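PDB 4CC9: protein Vpx from Simian immunodeficiency virus, which redirects the host CUL4A-DDB1 ubiquitin ligase, through DCAF1, to degrade the restriction factor SAMHD1, and plays a role in nuclear import of the viral pre-integration complex. Local coordinates for residues A85-M88 / H89-G93; R77-C80 / L81-A85; G21-I25 / G26-D30; M67-S70 / V71-K75. All blocks are in the same frame, centred on the assembly; numbering follows the deposited sequence.

How the contacts relate
Three of the four contacts lie on helix 71-91: contact 4 starts it, contact 2 forms its middle and contact 1 carries it to the zinc site. Contact 3 starts helix 25-43 instead, and Phe29 there packs against Ser72 of contact 4. Contact 2 is the buried one, with an apolar and aromatic side on the other two helices and the other side on a chain of another protein. The rest are only partly buried. Contacts 3 and 4 are both N-caps, but the first closes a reciprocal capping box while the second adds a threonine hydroxyl and a Met-aromatic contact. Contact 1 adds metal ligation, about 28 Å between centres from contact 3 and across the chain's centre from it.

Contact 1 of 4, residues A85-M88 / H89-G93; sequences AMFM and HCKKG. With ZN (zinc ion), chain F.
Ala85 offers its carbonyl oxygen to the backbone N of His89, with Ala85 O and His89 N 3.0 Å apart. The side chain of His89 goes to the metal: His89 NE2 ligates the zinc ion at 2.1 Å, and His46, Cys94 and Cys96 complete the site. The imidazole reaches it because its CG stands anti to the backbone N (chi1 174°). One residue on, Met86 O takes the N-H of Cys90 at 3.0 Å, and the thiol folds back along the helix to bring Cys90 SG within 3.6 Å of that same Met86 O. Phe87 O in turn receives Lys91 N. Here the side chains also meet: Lys91 CG lies over one face of the Phe87 ring, 4.1 Å from its centroid and displaced toward the rim, a CH-pi contact. Bends at chi2 and chi4 curl the lysine so that its CE and NZ stay close to the ring, with Lys91 NZ 3.7 Å from Phe87 CZ. Met88 O closes the series with a weak bond from Lys92 N, after which Gly93, at positive phi, turns the chain out of the helix toward the zinc cysteines. This end of helix 71-91 rests with Ala85, Met86 and His89 on Leu47, in the loop joining helices 25-43 and 49-66, while Phe87 and Met88 pack against another protein chain.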
loop_
_atom_site.group_PDB
_atom_site.type_symbol
_atom_site.label_atom_id
_atom_site.label_comp_id
_atom_site.label_asym_id
_atom_site.label_seq_id
_atom_site.Cartn_x
_atom_site.Cartn_y
_atom_site.Cartn_z
ATOM N N ALA B 85 -7.121 11.487 3.927
ATOM C CA ALA B 85 -8.241 11.767 3.031
ATOM C C ALA B 85 -7.853 11.424 1.592
ATOM O O ALA B 85 -8.631 10.807 0.860
ATOM C CB ALA B 85 -8.681 13.244 3.139
ATOM N N MET B 86 -6.642 11.801 1.190
ATOM C CA MET B 86 -6.195 11.538 -0.184
ATOM C C MET B 86 -6.035 10.043 -0.420
ATOM O O MET B 86 -6.399 9.539 -1.483
ATOM C CB MET B 86 -4.882 12.260 -0.492
ATOM C CG MET B 86 -5.041 13.755 -0.667
ATOM S SD MET B 86 -6.016 14.139 -2.135
ATOM C CE MET B 86 -4.881 13.614 -3.427
ATOM N N PHE B 87 -5.500 9.341 0.581
ATOM C CA PHE B 87 -5.369 7.886 0.525
ATOM C C PHE B 87 -6.736 7.243 0.294
ATOM O O PHE B 87 -6.878 6.350 -0.535
ATOM C CB PHE B 87 -4.750 7.373 1.829
ATOM C CG PHE B 87 -4.773 5.867 1.994
ATOM C CD1 PHE B 87 -3.766 5.069 1.449
ATOM C CD2 PHE B 87 -5.767 5.254 2.744
ATOM C CE1 PHE B 87 -3.762 3.663 1.626
ATOM C CE2 PHE B 87 -5.777 3.856 2.939
ATOM C CZ PHE B 87 -4.769 3.061 2.379
ATOM N N MET B 88 -7.743 7.687 1.033
ATOM C CA MET B 88 -9.070 7.110 0.869
ATOM C C MET B 88 -9.631 7.397 -0.528
ATOM O O MET B 88 -10.235 6.523 -1.155
ATOM C CB MET B 88 -10.017 7.606 1.965
ATOM C CG MET B 88 -9.710 6.981 3.336
ATOM S SD MET B 88 -10.814 7.489 4.679
ATOM C CE MET B 88 -10.360 9.209 4.865
ATOM N N HIS B 89 -9.401 8.605 -1.032
ATOM C CA HIS B 89 -9.913 8.964 -2.358
ATOM C C HIS B 89 -9.296 8.108 -3.463
ATOM O O HIS B 89 -9.995 7.654 -4.366
ATOM C CB HIS B 89 -9.682 10.450 -2.650
ATOM C CG HIS B 89 -10.056 10.860 -4.040
ATOM N ND1 HIS B 89 -11.353 11.177 -4.398
ATOM C CD2 HIS B 89 -9.307 11.015 -5.151
ATOM C CE1 HIS B 89 -11.381 11.508 -5.677
ATOM N NE2 HIS B 89 -10.157 11.416 -6.163
ATOM N N CYS B 90 -7.990 7.879 -3.386
ATOM C CA CYS B 90 -7.296 7.176 -4.455
ATOM C C CYS B 90 -7.507 5.661 -4.429
ATOM O O CYS B 90 -7.517 5.024 -5.476
ATOM C CB CYS B 90 -5.814 7.551 -4.468
ATOM S SG CYS B 90 -5.546 9.294 -4.979
ATOM N N LYS B 91 -7.697 5.094 -3.239
ATOM C CA LYS B 91 -8.028 3.677 -3.120
ATOM C C LYS B 91 -9.357 3.345 -3.797
ATOM O O LYS B 91 -9.490 2.296 -4.426
ATOM C CB LYS B 91 -8.085 3.246 -1.655
ATOM C CG LYS B 91 -6.727 2.927 -1.060
ATOM C CD LYS B 91 -5.995 1.916 -1.921
ATOM C CE LYS B 91 -5.008 1.093 -1.103
ATOM N NZ LYS B 91 -5.700 0.358 -0.009
ATOM N N LYS B 92 -10.332 4.241 -3.678
ATOM C CA LYS B 92 -11.611 4.043 -4.352
ATOM C C LYS B 92 -11.486 4.074 -5.875
ATOM O O LYS B 92 -12.350 3.557 -6.585
ATOM C CB LYS B 92 -12.635 5.087 -3.902
ATOM C CG LYS B 92 -13.200 4.821 -2.529
ATOM C CD LYS B 92 -14.319 5.787 -2.227
ATOM C CE LYS B 92 -13.866 7.216 -2.399
ATOM N NZ LYS B 92 -14.805 8.141 -1.713
ATOM N N GLY B 93 -10.414 4.678 -6.378
ATOM C CA GLY B 93 -10.237 4.788 -7.811
ATOM C C GLY B 93 -10.630 6.172 -8.261
ATOM O O GLY B 93 -11.710 6.676 -7.918
HETATM ZN ZN ZN F . -9.492 12.224 -7.943
#

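Contact 2 of 4, residues R77-C80 / L81-A85; sequences RYLC and LIQKA
Arg77 O and Leu81 N start a run of four successive helical i to i+4 bonds, weakly, at 3.4 Å. The bonds then tighten: Ile82 N to Tyr78 O is 3.1 Å, and Gln83 N to Leu79 O is 2.8 Å, the donor lying nearly in line with the carbonyl. Lys84 N completes the set on Cys80 O, tilted 31° from the carbonyl plane. On the side-chain level the main meeting is Tyr78 with Ile82. Ile82 CG1 sits over one face of the phenol, 3.8 Å from the ring centroid and shifted toward the hydroxyl end, where Ile82 CG1 and Tyr78 CZ are 3.5 Å apart. The ring comes round to this branch because Tyr78 CG is anti to its own N (chi1 164°). Tyr78 OH bonds to Asn40, and the ring meets Trp56 edge-to-face. Next to this pair Leu79 and Gln83 run alongside each other in the same direction, Leu79 CD1 against Gln83 CG at 3.9 Å, while the amide of Gln83 goes on to bond with another protein chain. This is the middle of the third helix in the three-helix Vpr/Vpx fold: Leu79 and Ile82 touch helix 25-43, Tyr78 also touches helix 49-66, and Arg77, Tyr78 and Leu79 end a probable nuclear localization signal.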
loop_
_atom_site.group_PDB
_atom_site.type_symbol
_atom_site.label_atom_id
_atom_site.label_comp_id
_atom_site.label_asym_id
_atom_site.label_seq_id
_atom_site.Cartn_x
_atom_site.Cartn_y
_atom_site.Cartn_z
ATOM N N ARG B 77 -0.214 17.992 12.248
ATOM C CA ARG B 77 -1.460 17.244 12.489
ATOM C C ARG B 77 -2.429 17.427 11.318
ATOM O O ARG B 77 -3.139 16.497 10.928
ATOM C CB ARG B 77 -2.141 17.649 13.804
ATOM C CG ARG B 77 -1.285 17.394 15.055
ATOM C CD ARG B 77 -0.928 15.915 15.210
ATOM N NE ARG B 77 -2.138 15.107 15.271
ATOM C CZ ARG B 77 -2.767 14.759 16.394
ATOM N NH1 ARG B 77 -2.286 15.131 17.580
ATOM N NH2 ARG B 77 -3.886 14.030 16.330
ATOM N N TYR B 78 -2.443 18.621 10.739
ATOM C CA TYR B 78 -3.337 18.879 9.622
ATOM C C TYR B 78 -2.918 18.065 8.385
ATOM O O TYR B 78 -3.761 17.461 7.721
ATOM C CB TYR B 78 -3.388 20.385 9.305
ATOM C CG TYR B 78 -3.970 20.691 7.941
ATOM C CD1 TYR B 78 -5.345 20.712 7.742
ATOM C CD2 TYR B 78 -3.145 20.961 6.854
ATOM C CE1 TYR B 78 -5.890 20.998 6.490
ATOM C CE2 TYR B 78 -3.680 21.247 5.603
ATOM C CZ TYR B 78 -5.055 21.258 5.436
ATOM O OH TYR B 78 -5.603 21.532 4.215
ATOM N N LEU B 79 -1.623 18.066 8.075
ATOM C CA LEU B 79 -1.110 17.319 6.924
ATOM C C LEU B 79 -1.470 15.836 7.025
ATOM O O LEU B 79 -1.930 15.241 6.046
ATOM C CB LEU B 79 0.415 17.497 6.787
ATOM C CG LEU B 79 1.126 16.750 5.657
ATOM C CD1 LEU B 79 0.582 17.163 4.305
ATOM C CD2 LEU B 79 2.630 16.974 5.705
ATOM N N CYS B 80 -1.286 15.241 8.205
ATOM C CA CYS B 80 -1.572 13.812 8.357
ATOM C C CYS B 80 -3.039 13.491 8.050
ATOM O O CYS B 80 -3.336 12.462 7.433
ATOM C CB CYS B 80 -1.142 13.295 9.741
ATOM S SG CYS B 80 0.692 13.314 10.024
ATOM N N LEU B 81 -3.947 14.384 8.441
ATOM C CA LEU B 81 -5.376 14.195 8.136
ATOM C C LEU B 81 -5.675 14.276 6.640
ATOM O O LEU B 81 -6.469 13.484 6.122
ATOM C CB LEU B 81 -6.234 15.220 8.873
ATOM C CG LEU B 81 -6.374 15.010 10.378
ATOM C CD1 LEU B 81 -7.024 16.227 11.010
ATOM C CD2 LEU B 81 -7.185 13.735 10.679
ATOM N N ILE B 82 -5.053 15.232 5.947
ATOM C CA ILE B 82 -5.279 15.362 4.510
ATOM C C ILE B 82 -4.637 14.201 3.748
ATOM O O ILE B 82 -5.213 13.717 2.757
ATOM C CB ILE B 82 -4.788 16.707 3.948
ATOM C CG1 ILE B 82 -5.455 17.862 4.706
ATOM C CG2 ILE B 82 -5.137 16.825 2.470
ATOM C CD1 ILE B 82 -6.990 17.785 4.696
ATOM N N GLN B 83 -3.469 13.736 4.212
ATOM C CA GLN B 83 -2.819 12.600 3.554
ATOM C C GLN B 83 -3.749 11.385 3.644
ATOM O O GLN B 83 -3.858 10.622 2.682
ATOM C CB GLN B 83 -1.437 12.290 4.157
ATOM C CG GLN B 83 -0.360 13.380 3.990
ATOM C CD GLN B 83 0.421 13.302 2.674
ATOM O OE1 GLN B 83 -0.102 12.885 1.634
ATOM N NE2 GLN B 83 1.675 13.739 2.716
ATOM N N LYS B 84 -4.448 11.226 4.772
ATOM C CA LYS B 84 -5.385 10.102 4.916
ATOM C C LYS B 84 -6.616 10.259 4.034
ATOM O O LYS B 84 -7.092 9.282 3.452
ATOM C CB LYS B 84 -5.777 9.871 6.384
ATOM C CG LYS B 84 -4.617 9.325 7.210
ATOM C CD LYS B 84 -4.888 9.304 8.700
ATOM C CE LYS B 84 -3.546 9.243 9.456
ATOM N NZ LYS B 84 -3.679 8.974 10.909
ATOM N N ALA B 85 -7.121 11.487 3.927
ATOM C CA ALA B 85 -8.241 11.767 3.031
ATOM C C ALA B 85 -7.853 11.424 1.592
ATOM O O ALA B 85 -8.631 10.807 0.860
ATOM C CB ALA B 85 -8.681 13.244 3.139
#

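Contact 3 of 4, residues G21-I25 / G26-D30; sequences GEETI and GEAFD
Thr24 and Glu27 bind each other twice, and one of the two bonds is remarkably short: Thr24 N to Glu27 OE2 measures only 2.5 Å. The bond is there, but so short a length is doubtful and says nothing about its strength. The return bond is ordinary, Glu27 N giving its hydrogen to Thr24 OG1 at 3.1 Å along a nearly straight path (161°). Both side chains owe this to the same first-torsion choice. Thr24 OG1 (chi1 75°) and Glu27 CG (chi1 64°) each stand between their own backbone N and carbonyl carbon, which lets the hydroxyl swing over the helix start and the extended carboxylate reach back before it. The two side chains cross at about a right angle. Glu23 runs past Glu27 in the opposite sense, Glu23 CG and Glu27 CG 3.4 Å apart. The carboxylate of Glu23 lies against Ala28 CB, and its salt-bridge partner is a basic side chain of another protein chain. Behind the cap the first turn is set by Ala28 N on Thr24 O and Phe29 N on Ile25 O. Ile25 and Phe29 point the same way, Ile25 CG2 lying 3.8 Å from Phe29 CE2. Reciprocal bonding of N-cap and N3 residues is the capping box; here Thr24 caps the amide of Glu27 at the start of helix 25-43, beside a chain of another protein.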
loop_
_atom_site.group_PDB
_atom_site.type_symbol
_atom_site.label_atom_id
_atom_site.label_comp_id
_atom_site.label_asym_id
_atom_site.label_seq_id
_atom_site.Cartn_x
_atom_site.Cartn_y
_atom_site.Cartn_z
ATOM N N GLY B 21 16.473 9.544 10.373
ATOM C CA GLY B 21 17.242 10.371 11.287
ATOM C C GLY B 21 18.363 11.133 10.600
ATOM O O GLY B 21 18.975 12.006 11.226
ATOM N N GLU B 22 18.634 10.816 9.328
ATOM C CA GLU B 22 19.724 11.482 8.601
ATOM C C GLU B 22 19.285 12.795 7.927
ATOM O O GLU B 22 20.116 13.569 7.454
ATOM C CB GLU B 22 20.386 10.535 7.586
ATOM C CG GLU B 22 20.994 9.273 8.191
ATOM C CD GLU B 22 21.967 9.559 9.348
ATOM O OE1 GLU B 22 22.940 10.318 9.142
ATOM O OE2 GLU B 22 21.766 9.022 10.465
ATOM N N GLU B 23 17.982 13.053 7.889
ATOM C CA GLU B 23 17.501 14.362 7.463
ATOM C C GLU B 23 18.004 15.410 8.480
ATOM O O GLU B 23 18.109 15.098 9.684
ATOM C CB GLU B 23 15.971 14.339 7.376
ATOM C CG GLU B 23 15.295 15.691 7.163
ATOM C CD GLU B 23 13.796 15.581 6.803
ATOM O OE1 GLU B 23 12.986 15.220 7.689
ATOM O OE2 GLU B 23 13.424 15.868 5.637
ATOM N N THR B 24 18.362 16.616 8.011
ATOM C CA THR B 24 18.747 17.712 8.923
ATOM C C THR B 24 17.538 18.479 9.443
ATOM O O THR B 24 16.443 18.395 8.869
ATOM C CB THR B 24 19.681 18.754 8.277
ATOM O OG1 THR B 24 18.928 19.581 7.381
ATOM C CG2 THR B 24 20.847 18.088 7.546
ATOM N N ILE B 25 17.745 19.236 10.520
ATOM C CA ILE B 25 16.670 20.004 11.139
ATOM C C ILE B 25 16.105 21.018 10.160
ATOM O O ILE B 25 14.882 21.149 10.010
ATOM C CB ILE B 25 17.154 20.711 12.411
ATOM C CG1 ILE B 25 17.252 19.695 13.556
ATOM C CG2 ILE B 25 16.210 21.847 12.788
ATOM C CD1 ILE B 25 17.847 20.250 14.827
ATOM N N GLY B 26 17.008 21.697 9.460
ATOM C CA GLY B 26 16.635 22.716 8.501
ATOM C C GLY B 26 15.795 22.140 7.393
ATOM O O GLY B 26 14.777 22.727 7.012
ATOM N N GLU B 27 16.197 20.981 6.875
ATOM C CA GLU B 27 15.453 20.419 5.759
ATOM C C GLU B 27 14.115 19.811 6.207
ATOM O O GLU B 27 13.162 19.768 5.431
ATOM C CB GLU B 27 16.316 19.493 4.880
ATOM C CG GLU B 27 16.832 18.255 5.559
ATOM C CD GLU B 27 18.143 17.723 4.945
ATOM O OE1 GLU B 27 18.529 18.135 3.827
ATOM O OE2 GLU B 27 18.786 16.873 5.593
ATOM N N ALA B 28 14.010 19.418 7.475
ATOM C CA ALA B 28 12.721 18.952 7.980
ATOM C C ALA B 28 11.689 20.090 7.959
ATOM O O ALA B 28 10.560 19.909 7.482
ATOM C CB ALA B 28 12.857 18.358 9.379
ATOM N N PHE B 29 12.076 21.263 8.451
ATOM C CA PHE B 29 11.152 22.404 8.445
ATOM C C PHE B 29 10.738 22.785 7.034
ATOM O O PHE B 29 9.568 23.069 6.796
ATOM C CB PHE B 29 11.717 23.625 9.189
ATOM C CG PHE B 29 11.632 23.516 10.683
ATOM C CD1 PHE B 29 10.393 23.583 11.336
ATOM C CD2 PHE B 29 12.779 23.373 11.445
ATOM C CE1 PHE B 29 10.304 23.492 12.727
ATOM C CE2 PHE B 29 12.701 23.282 12.839
ATOM C CZ PHE B 29 11.461 23.339 13.478
ATOM N N ASP B 30 11.682 22.777 6.096
ATOM C CA ASP B 30 11.351 23.097 4.702
ATOM C C ASP B 30 10.462 22.025 4.077
ATOM O O ASP B 30 9.567 22.339 3.292
ATOM C CB ASP B 30 12.612 23.324 3.848
ATOM C CG ASP B 30 13.350 24.600 4.228
ATOM O OD1 ASP B 30 12.735 25.478 4.873
ATOM O OD2 ASP B 30 14.543 24.731 3.883
#

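Contact 4 of 4, residues M67-S70 / V71-K75; sequences MGMS and VSYTK
Ser70, Tyr73 and Met69 are the residues most covered where the loop after helix 49-66 turns into helix 71-91. Ser70 works with both of its oxygens. Its hydroxyl, set between the backbone N and the carbonyl carbon (chi1 65°), accepts the N-H of Tyr73, with Ser70 OG and Tyr73 N 3.0 Å apart and the bond almost straight at 167°. The same hydroxyl is also bonded to the backbone of another protein chain. The carbonyl of Ser70 is gripped twice by Thr74: Thr74 OG1 donates to Ser70 O at 2.8 Å, and Thr74 N at 3.1 Å, the two donors arriving from opposite faces of the carbonyl plane. The helix thus begins with the serine oxygens taken up by its first turn. Tyr73 is the other half of the joint. Met69 folds over it in a compact bend at chi2 and chi3, which lays the methyl Met69 CE over one face of the tyrosine ring, 4.1 Å from its centroid. The sulfur follows more obliquely, Met69 SD standing 5.2 Å from that centroid in a Met-aromatic contact. Lower on the same methionine, Met69 CB packs on Tyr73 CD2 at 3.7 Å. Beyond the ring, the hydroxyl of Tyr73 bonds to Arg77 and to an acidic side chain of another protein chain, while Thr74 leans on the tryptophans of helix 49-66, Trp60 and Trp63. The whole is a serine N-cap, reached through a tight helix-to-helix turn at Gly68, which has positive phi; the probable nuclear localization signal begins two residues after this cap, at Ser72.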
loop_
_atom_site.group_PDB
_atom_site.type_symbol
_atom_site.label_atom_id
_atom_site.label_comp_id
_atom_site.label_asym_id
_atom_site.label_seq_id
_atom_site.Cartn_x
_atom_site.Cartn_y
_atom_site.Cartn_z
ATOM N N MET B 67 -5.230 24.540 22.221
ATOM C CA MET B 67 -4.194 23.780 22.938
ATOM C C MET B 67 -2.858 24.515 23.029
ATOM O O MET B 67 -1.952 24.075 23.740
ATOM C CB MET B 67 -3.957 22.403 22.295
ATOM C CG MET B 67 -5.177 21.509 22.213
ATOM S SD MET B 67 -6.080 21.338 23.773
ATOM C CE MET B 67 -4.963 20.318 24.719
ATOM N N GLY B 68 -2.718 25.614 22.294
ATOM C CA GLY B 68 -1.478 26.377 22.310
ATOM C C GLY B 68 -0.237 25.692 21.749
ATOM O O GLY B 68 0.872 25.979 22.204
ATOM N N MET B 69 -0.395 24.807 20.764
ATOM C CA MET B 69 0.784 24.195 20.123
ATOM C C MET B 69 1.412 25.124 19.066
ATOM O O MET B 69 0.777 26.066 18.597
ATOM C CB MET B 69 0.430 22.843 19.483
ATOM C CG MET B 69 -0.332 21.879 20.402
ATOM S SD MET B 69 0.568 21.394 21.908
ATOM C CE MET B 69 1.978 20.542 21.186
ATOM N N SER B 70 2.657 24.850 18.685
ATOM C CA SER B 70 3.374 25.645 17.683
ATOM C C SER B 70 2.678 25.610 16.319
ATOM O O SER B 70 1.830 24.731 16.073
ATOM C CB SER B 70 4.793 25.087 17.520
ATOM O OG SER B 70 4.746 23.778 16.983
ATOM N N VAL B 71 3.022 26.541 15.422
ATOM C CA VAL B 71 2.444 26.472 14.081
ATOM C C VAL B 71 2.947 25.253 13.318
ATOM O O VAL B 71 2.230 24.707 12.485
ATOM C CB VAL B 71 2.556 27.788 13.235
ATOM C CG1 VAL B 71 3.227 28.898 13.993
ATOM C CG2 VAL B 71 3.215 27.538 11.880
ATOM N N SER B 72 4.155 24.803 13.637
ATOM C CA SER B 72 4.718 23.611 12.997
ATOM C C SER B 72 3.966 22.338 13.395
ATOM O O SER B 72 3.579 21.530 12.537
ATOM C CB SER B 72 6.197 23.465 13.341
ATOM O OG SER B 72 6.964 24.388 12.593
ATOM N N TYR B 73 3.752 22.155 14.695
ATOM C CA TYR B 73 2.982 21.008 15.148
ATOM C C TYR B 73 1.575 21.044 14.538
ATOM O O TYR B 73 1.077 20.023 14.036
ATOM C CB TYR B 73 2.936 20.945 16.675
ATOM C CG TYR B 73 2.220 19.721 17.172
ATOM C CD1 TYR B 73 2.870 18.496 17.262
ATOM C CD2 TYR B 73 0.887 19.781 17.530
ATOM C CE1 TYR B 73 2.201 17.362 17.700
ATOM C CE2 TYR B 73 0.210 18.654 17.962
ATOM C CZ TYR B 73 0.867 17.454 18.042
ATOM O OH TYR B 73 0.182 16.348 18.475
ATOM N N THR B 74 0.960 22.228 14.542
ATOM C CA THR B 74 -0.399 22.390 14.032
ATOM C C THR B 74 -0.468 22.007 12.553
ATOM O O THR B 74 -1.357 21.256 12.130
ATOM C CB THR B 74 -0.884 23.847 14.207
ATOM O OG1 THR B 74 -0.902 24.182 15.601
ATOM C CG2 THR B 74 -2.273 24.030 13.634
ATOM N N LYS B 75 0.478 22.505 11.764
ATOM C CA LYS B 75 0.508 22.154 10.349
ATOM C C LYS B 75 0.685 20.653 10.155
ATOM O O LYS B 75 0.107 20.072 9.231
ATOM C CB LYS B 75 1.619 22.899 9.631
ATOM C CG LYS B 75 1.347 24.374 9.457
ATOM C CD LYS B 75 2.625 25.060 9.027
ATOM C CE LYS B 75 2.563 25.479 7.597
ATOM N NZ LYS B 75 3.892 25.974 7.185
#